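Local coordinates for amidohydrolase 3 domain-containing protein (Bacillus thuringiensis serovar konkukian, PDB 3GGM) that is of unknown function but may hydrolyse non-peptide carbon-nitrogen bonds, as others of its family do, and is represented here by an N-terminal piece, at residues Asp5-Asn10 against Ala25-Asp30. Sequence-based numbering, arbitrary orientation.
Sequences DMILYN and AIAITD
M6 pairs with I28 and L8 with I26 as hydrogen-bonded antiparallel pairs, the axes of 6-9 and 25-29 approaching to 4.6 Å at 172°. A classic beta bulge ends the pairing: D5 and M6 both face I28, whose O accepts D5 N at 2.8 Å and M6 N at 3.0 Å, each in the carbonyl plane. From the bulge itself, the D5 carboxylate reaches across to D30, just after the partner strand. D5 CG sits beside its own backbone N (chi1 -59°), and from there OD2 accepts the backbone N of D30 at 2.6 Å, from 39° above the carboxylate plane. A water donates to D5 OD1 and, weakly, to D30 OD1, bridging two carboxylates that probably still repel each other somewhat.

On one face L8 lies alongside I26, pointing the same way; its CD1 also meets I28 CD1 at 4.1 Å. The other face carries smaller contacts, I7 CG1 on A27 CB and, tighter, Y9 CB on A25 CB at 3.6 Å.

Strand 6-9 runs between 22-29 and the parallel strand 50-53 in a mixed sheet, probably part of the small beta domain flanking the barrel in amidohydrolases. L42 and A45 pack against I7, I33 of strand 32-37 touches I26 and I28, and H69 and L74 of a second subunit pack against L8 and I28, respectively.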
# COMPACT_ATOMS: atom_id res chain seq x y z
N ASP A 5 -6.53 10.76 -21.54
CA ASP A 5 -5.54 9.88 -22.13
C ASP A 5 -5.83 8.43 -21.76
O ASP A 5 -5.54 7.51 -22.52
CB ASP A 5 -4.13 10.24 -21.66
CG ASP A 5 -3.74 11.66 -21.99
OD1 ASP A 5 -4.15 12.14 -23.08
OD2 ASP A 5 -3.03 12.29 -21.18
N MET A 6 -6.42 8.25 -20.59
CA MET A 6 -6.73 6.91 -20.09
C MET A 6 -8.07 6.88 -19.37
O MET A 6 -8.45 7.84 -18.70
CB MET A 6 -5.61 6.47 -19.14
CG MET A 6 -5.94 5.27 -18.27
SD MET A 6 -6.04 3.73 -19.18
CE MET A 6 -4.26 3.43 -19.47
N ILE A 7 -8.78 5.76 -19.50
CA ILE A 7 -10.06 5.57 -18.83
C ILE A 7 -10.12 4.14 -18.31
O ILE A 7 -10.10 3.19 -19.09
CB ILE A 7 -11.25 5.78 -19.78
CG1 ILE A 7 -11.34 7.25 -20.19
CG2 ILE A 7 -12.54 5.33 -19.09
CD1 ILE A 7 -12.52 7.57 -21.08
N LEU A 8 -10.15 3.99 -16.99
CA LEU A 8 -10.25 2.67 -16.39
C LEU A 8 -11.70 2.56 -15.97
O LEU A 8 -12.20 3.44 -15.27
CB LEU A 8 -9.34 2.54 -15.17
CG LEU A 8 -7.82 2.66 -15.36
CD1 LEU A 8 -7.43 4.12 -15.50
CD2 LEU A 8 -7.12 2.07 -14.15
N TYR A 9 -12.39 1.51 -16.41
CA TYR A 9 -13.80 1.35 -16.06
C TYR A 9 -14.16 -0.07 -15.63
O TYR A 9 -13.33 -0.98 -15.68
CB TYR A 9 -14.70 1.76 -17.23
CG TYR A 9 -14.54 0.86 -18.44
CD1 TYR A 9 -13.40 0.92 -19.23
CD2 TYR A 9 -15.51 -0.09 -18.75
CE1 TYR A 9 -13.22 0.04 -20.32
CE2 TYR A 9 -15.35 -0.97 -19.82
CZ TYR A 9 -14.21 -0.90 -20.60
OH TYR A 9 -14.06 -1.79 -21.64
N ASN A 10 -15.42 -0.24 -15.22
CA ASN A 10 -15.96 -1.52 -14.77
C ASN A 10 -15.16 -2.11 -13.60
O ASN A 10 -14.89 -3.33 -13.56
CB ASN A 10 -16.04 -2.51 -15.94
CG ASN A 10 -16.71 -3.80 -15.55
OD1 ASN A 10 -17.72 -3.80 -14.85
ND2 ASN A 10 -16.16 -4.93 -16.02
N ALA A 25 -15.52 3.79 -12.53
CA ALA A 25 -14.67 4.24 -13.62
C ALA A 25 -13.99 5.57 -13.31
O ALA A 25 -14.56 6.42 -12.64
CB ALA A 25 -15.49 4.37 -14.88
N ILE A 26 -12.79 5.73 -13.84
CA ILE A 26 -12.05 6.96 -13.62
C ILE A 26 -11.38 7.37 -14.92
O ILE A 26 -10.98 6.51 -15.71
CB ILE A 26 -10.99 6.75 -12.51
CG1 ILE A 26 -10.28 8.06 -12.19
CG2 ILE A 26 -9.97 5.73 -12.97
CD1 ILE A 26 -9.28 7.93 -11.05
N ALA A 27 -11.27 8.68 -15.15
CA ALA A 27 -10.63 9.20 -16.36
C ALA A 27 -9.40 9.99 -15.95
O ALA A 27 -9.44 10.78 -14.99
CB ALA A 27 -11.60 10.10 -17.15
N ILE A 28 -8.31 9.78 -16.68
CA ILE A 28 -7.04 10.44 -16.41
C ILE A 28 -6.55 11.19 -17.64
O ILE A 28 -6.52 10.64 -18.74
CB ILE A 28 -5.95 9.41 -16.01
CG1 ILE A 28 -6.41 8.64 -14.76
CG2 ILE A 28 -4.60 10.10 -15.77
CD1 ILE A 28 -5.48 7.50 -14.38
N THR A 29 -6.18 12.46 -17.44
CA THR A 29 -5.67 13.29 -18.53
C THR A 29 -4.32 13.82 -18.07
O THR A 29 -4.23 14.53 -17.07
CB THR A 29 -6.64 14.44 -18.82
OG1 THR A 29 -7.94 13.90 -19.07
CG2 THR A 29 -6.18 15.22 -20.05
N ASP A 30 -3.28 13.46 -18.82
CA ASP A 30 -1.90 13.81 -18.49
C ASP A 30 -1.99 13.69 -16.98
O ASP A 30 -2.45 14.61 -16.30
CB ASP A 30 -1.76 15.27 -18.03
CG ASP A 30 -2.00 16.27 -19.17
OD1 ASP A 30 -1.66 15.95 -20.33
OD2 ASP A 30 -2.53 17.37 -18.89
O HOH W 1 -2.88 14.58 -23.12